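Local coordinates for Xcc_ctr_pt (Xanthomonas campestris pv. campestris, PDB 6NJW), which binds magnesium as the C-terminal Toprim region of a Class 2 OLD family nuclease and probably cleaves nucleic acid by a two-metal mechanism, at residues A[78-82]-A[209-213]; A[143-147]-A[197-201]. All blocks are in the same frame, centred on the assembly; numbering follows the deposited sequence.

Contact 1 (A[78-82]-A[209-213]); sequences VILTD and YIRSA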
loop_
_atom_site.group_PDB
_atom_site.type_symbol
_atom_site.label_atom_id
_atom_site.label_comp_id
_atom_site.label_asym_id
_atom_site.label_seq_id
_atom_site.Cartn_x
_atom_site.Cartn_y
_atom_site.Cartn_z
ATOM N N VAL A 78 -0.403 10.838 0.982
ATOM C CA VAL A 78 -1.485 9.915 0.678
ATOM C C VAL A 78 -1.431 8.780 1.696
ATOM O O VAL A 78 -0.443 8.603 2.396
ATOM C CB VAL A 78 -1.387 9.373 -0.764
ATOM C CG1 VAL A 78 -1.599 10.507 -1.763
ATOM C CG2 VAL A 78 -0.024 8.697 -0.996
ATOM N N ILE A 79 -2.503 7.994 1.764
ATOM C CA ILE A 79 -2.561 6.831 2.648
ATOM C C ILE A 79 -3.001 5.614 1.846
ATOM O O ILE A 79 -3.911 5.706 1.021
ATOM C CB ILE A 79 -3.534 7.064 3.829
ATOM C CG1 ILE A 79 -2.898 7.980 4.876
ATOM C CG2 ILE A 79 -3.968 5.736 4.463
ATOM C CD1 ILE A 79 -3.911 8.513 5.912
ATOM N N LEU A 80 -2.373 4.473 2.116
ATOM C CA LEU A 80 -2.779 3.171 1.601
ATOM C C LEU A 80 -3.063 2.283 2.800
ATOM O O LEU A 80 -2.167 2.045 3.619
ATOM C CB LEU A 80 -1.674 2.548 0.735
ATOM C CG LEU A 80 -1.387 3.341 -0.539
ATOM C CD1 LEU A 80 -0.066 2.948 -1.186
ATOM C CD2 LEU A 80 -2.536 3.055 -1.472
ATOM N N THR A 81 -4.290 1.784 2.903
ATOM C CA THR A 81 -4.634 0.969 4.063
ATOM C C THR A 81 -5.655 -0.082 3.648
ATOM O O THR A 81 -6.272 0.016 2.583
ATOM C CB THR A 81 -5.155 1.840 5.217
ATOM O OG1 THR A 81 -5.181 1.077 6.438
ATOM C CG2 THR A 81 -6.530 2.382 4.904
ATOM N N ASP A 82 -5.810 -1.103 4.498
ATOM C CA ASP A 82 -6.643 -2.270 4.205
ATOM C C ASP A 82 -8.006 -2.157 4.875
ATOM O O ASP A 82 -8.107 -1.720 6.026
ATOM C CB ASP A 82 -5.953 -3.552 4.673
ATOM C CG ASP A 82 -4.738 -3.896 3.833
ATOM O OD1 ASP A 82 -4.576 -3.284 2.761
ATOM O OD2 ASP A 82 -3.947 -4.768 4.240
ATOM N N TYR A 209 -5.904 0.512 -5.810
ATOM C CA TYR A 209 -5.711 1.492 -4.745
ATOM C C TYR A 209 -4.289 2.050 -4.750
ATOM O O TYR A 209 -4.084 3.223 -4.414
ATOM C CB TYR A 209 -6.097 0.897 -3.383
ATOM C CG TYR A 209 -5.091 -0.011 -2.702
ATOM C CD1 TYR A 209 -4.668 -1.202 -3.292
ATOM C CD2 TYR A 209 -4.596 0.301 -1.450
ATOM C CE1 TYR A 209 -3.753 -2.045 -2.649
ATOM C CE2 TYR A 209 -3.671 -0.534 -0.803
ATOM C CZ TYR A 209 -3.263 -1.701 -1.406
ATOM O OH TYR A 209 -2.352 -2.525 -0.764
ATOM N N ILE A 210 -3.311 1.253 -5.181
ATOM C CA ILE A 210 -1.934 1.734 -5.264
ATOM C C ILE A 210 -1.772 2.708 -6.428
ATOM O O ILE A 210 -1.137 3.762 -6.292
ATOM C CB ILE A 210 -0.966 0.537 -5.373
ATOM C CG1 ILE A 210 -0.921 -0.239 -4.041
ATOM C CG2 ILE A 210 0.437 0.983 -5.780
ATOM C CD1 ILE A 210 0.039 -1.422 -4.060
ATOM N N ARG A 211 -2.327 2.375 -7.595
ATOM C CA ARG A 211 -2.290 3.324 -8.708
ATOM C C ARG A 211 -2.960 4.647 -8.335
ATOM O O ARG A 211 -2.453 5.730 -8.657
ATOM C CB ARG A 211 -2.963 2.722 -9.945
ATOM C CG ARG A 211 -2.964 3.685 -11.151
ATOM C CD ARG A 211 -3.738 3.120 -12.352
ATOM N NE ARG A 211 -3.277 1.788 -12.710
ATOM C CZ ARG A 211 -2.329 1.562 -13.610
ATOM N NH1 ARG A 211 -1.773 2.586 -14.230
ATOM N NH2 ARG A 211 -1.948 0.321 -13.899
ATOM N N SER A 212 -4.095 4.576 -7.646
ATOM C CA SER A 212 -4.800 5.779 -7.227
ATOM C C SER A 212 -3.942 6.641 -6.315
ATOM O O SER A 212 -3.882 7.866 -6.485
ATOM C CB SER A 212 -6.098 5.394 -6.514
ATOM O OG SER A 212 -7.089 4.995 -7.448
ATOM N N ALA A 213 -3.264 6.024 -5.347
ATOM C CA ALA A 213 -2.468 6.812 -4.420
ATOM C C ALA A 213 -1.261 7.399 -5.114
ATOM O O ALA A 213 -0.895 8.547 -4.856
ATOM C CB ALA A 213 -2.022 5.963 -3.226
#

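Contact 2 (A[143-147]-A[197-201]); sequences LAEDM and LAPSV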
loop_
_atom_site.group_PDB
_atom_site.type_symbol
_atom_site.label_atom_id
_atom_site.label_comp_id
_atom_site.label_asym_id
_atom_site.label_seq_id
_atom_site.Cartn_x
_atom_site.Cartn_y
_atom_site.Cartn_z
ATOM N N LEU A 143 0.339 -12.387 -10.273
ATOM C CA LEU A 143 1.694 -12.682 -9.817
ATOM C C LEU A 143 1.819 -14.067 -9.176
ATOM O O LEU A 143 2.786 -14.318 -8.445
ATOM C CB LEU A 143 2.166 -11.601 -8.839
ATOM C CG LEU A 143 2.542 -10.257 -9.472
ATOM C CD1 LEU A 143 2.765 -9.176 -8.414
ATOM C CD2 LEU A 143 3.763 -10.395 -10.366
ATOM N N ALA A 144 0.880 -14.975 -9.459
ATOM C CA ALA A 144 0.868 -16.286 -8.806
ATOM C C ALA A 144 2.192 -17.020 -8.978
ATOM O O ALA A 144 2.787 -17.493 -8.002
ATOM C CB ALA A 144 -0.281 -17.132 -9.361
ATOM N N GLU A 145 2.673 -17.123 -10.216
ATOM C CA GLU A 145 3.835 -17.963 -10.494
ATOM C C GLU A 145 5.123 -17.357 -9.942
ATOM O O GLU A 145 5.994 -18.085 -9.447
ATOM C CB GLU A 145 3.960 -18.205 -11.999
ATOM C CG GLU A 145 5.262 -18.872 -12.415
ATOM C CD GLU A 145 5.099 -19.777 -13.626
ATOM O OE1 GLU A 145 4.048 -19.688 -14.304
ATOM O OE2 GLU A 145 6.025 -20.577 -13.898
ATOM N N ASP A 146 5.274 -16.033 -10.017
ATOM C CA ASP A 146 6.472 -15.409 -9.459
ATOM C C ASP A 146 6.507 -15.535 -7.935
ATOM O O ASP A 146 7.580 -15.686 -7.344
ATOM C CB ASP A 146 6.549 -13.941 -9.876
ATOM C CG ASP A 146 6.611 -13.769 -11.393
ATOM O OD1 ASP A 146 7.664 -14.077 -11.993
ATOM O OD2 ASP A 146 5.592 -13.355 -11.985
ATOM N N MET A 147 5.348 -15.446 -7.284
ATOM C CA MET A 147 5.323 -15.615 -5.837
ATOM C C MET A 147 5.668 -17.047 -5.451
ATOM O O MET A 147 6.334 -17.269 -4.434
ATOM C CB MET A 147 3.963 -15.195 -5.290
ATOM C CG MET A 147 3.734 -13.687 -5.432
ATOM S SD MET A 147 2.065 -13.141 -5.090
ATOM C CE MET A 147 2.031 -13.303 -3.294
ATOM N N LEU A 197 10.026 -10.042 -4.536
ATOM C CA LEU A 197 8.965 -10.023 -5.535
ATOM C C LEU A 197 9.022 -8.775 -6.412
ATOM O O LEU A 197 8.560 -8.813 -7.559
ATOM C CB LEU A 197 7.599 -10.113 -4.851
ATOM C CG LEU A 197 6.364 -10.255 -5.750
ATOM C CD1 LEU A 197 6.427 -11.538 -6.568
ATOM C CD2 LEU A 197 5.088 -10.202 -4.932
ATOM N N ALA A 198 9.573 -7.677 -5.890
ATOM C CA ALA A 198 9.502 -6.384 -6.575
ATOM C C ALA A 198 9.985 -6.412 -8.022
ATOM O O ALA A 198 9.299 -5.823 -8.876
ATOM C CB ALA A 198 10.280 -5.334 -5.763
ATOM N N PRO A 199 11.098 -7.071 -8.375
ATOM C CA PRO A 199 11.504 -7.117 -9.800
ATOM C C PRO A 199 10.476 -7.728 -10.741
ATOM O O PRO A 199 10.597 -7.542 -11.955
ATOM C CB PRO A 199 12.786 -7.964 -9.771
ATOM C CG PRO A 199 13.342 -7.748 -8.418
ATOM C CD PRO A 199 12.158 -7.595 -7.499
ATOM N N SER A 200 9.481 -8.458 -10.244
ATOM C CA SER A 200 8.510 -9.087 -11.127
ATOM C C SER A 200 7.284 -8.232 -11.406
ATOM O O SER A 200 6.533 -8.540 -12.334
ATOM C CB SER A 200 8.039 -10.423 -10.536
ATOM O OG SER A 200 9.125 -11.318 -10.393
ATOM N N VAL A 201 7.023 -7.192 -10.615
ATOM C CA VAL A 201 5.769 -6.480 -10.797
ATOM C C VAL A 201 5.807 -5.741 -12.131
ATOM O O VAL A 201 6.873 -5.381 -12.649
ATOM C CB VAL A 201 5.490 -5.531 -9.616
ATOM C CG1 VAL A 201 5.700 -6.278 -8.262
ATOM C CG2 VAL A 201 6.380 -4.314 -9.689
#

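Contact 1 (A[78-82]-A[209-213])
L80 is the knob of this contact: its branched end sits between Y209 and A213, one turn apart on helix 208-226, where that helix covers one face of the parallel Toprim sheet. Strand 78-82 and helix segment 209-213 run almost antiparallel, at 169°, with their axes 8.8 Å apart. The hollow has a floor of backbone, since L80 CD2 lies 3.3 Å from Y209 O, the carbonyl already bonded to A213 N. One wall is the methyl of A213, and L80 CD2 to A213 CB, at 3.4 Å, is tighter than ordinary van der Waals contact. The Y209 ring forms the other wall and is met obliquely, L80 CD2 coming 3.4 Å from Y209 CD2. Y209 takes chi1 80°, CG between the backbone N and carbonyl carbon, which turns the ring toward the strand; I210 CG1 sits over one face, toward the rim, 3.6 Å above the plane. Two residues earlier on the strand, V78 CG2 rests against the same methyl, 4.1 Å from A213 CB, and V78 continues onto H216 and I217. T81 points away from the helix, and its hydroxyl hydrogen-bonds to E27 of the metal-binding centre. At the end of the strand the packing reaches the magnesium site, to which D82 and Y209 both belong; there D82 OD1 and Y209 OH stand 4.2 Å apart, with no hydrogen bond between them.

Contact 2 (A[143-147]-A[197-201])
M147 and L197 form the tight side of this contact, in which helix 134-154 packs against the end of helix 190-197 and the short 3-10 turn 198-200 that follows it. The two side chains cross obliquely, with M147 CG 3.6 Å from L197 CD1 and 3.8 Å from L197 CD2, so the methionine methylene lies against both branches of the leucine. L197 holds its CG anti to the backbone N (chi1 -174°), which carries the fork across to the helix. One turn back, L143 meets the same segment more loosely: its CD1 is 4.1 Å from V201 CG1 and 4.3 Å from L197 CD2, while L143 CD2 approaches S200 O at 3.9 Å. V201 starts away from the helix at its CB and also touches I34, A37 and F38 of helix 29-41, linking this small apolar core to a third helix. D146 and S200 line the partly exposed side. The S200 hydroxymethyl stands across the D146 carboxylate stem, S200 OG 3.5 Å from D146 OD1, with no hydrogen bond between them. Nor does any hydrogen bond cross elsewhere between these segments; S200 N and V201 N are bonded inside their own turn, to L197 O and A198 O. The contact therefore depends on aliphatic fit, and the carboxylate and hydroxyl at the partly exposed margin contribute no directional bond across it.

How the contacts relate
From the N terminus, the chain lays down strands 22-26 and 51-55 before reaching strand 77-82, the first partner of contact 1. It then adds the last sheet strand, 127-130, and enters helix 134-154, which opens contact 2. Three further helices follow, and the turn after the last of them, helix 190-197, closes contact 2, a loop of 49 intervening residues. Soon afterwards helix 208-226 returns to the sheet and closes contact 1 across 126 residues, so the smaller loop lies wholly within the larger. The two centres are 20 Å apart: contact 1 joins sheet and helix at the metal site, contact 2 joins helix 134-154 to the turn after helix 190-197 within the largely helical excursion.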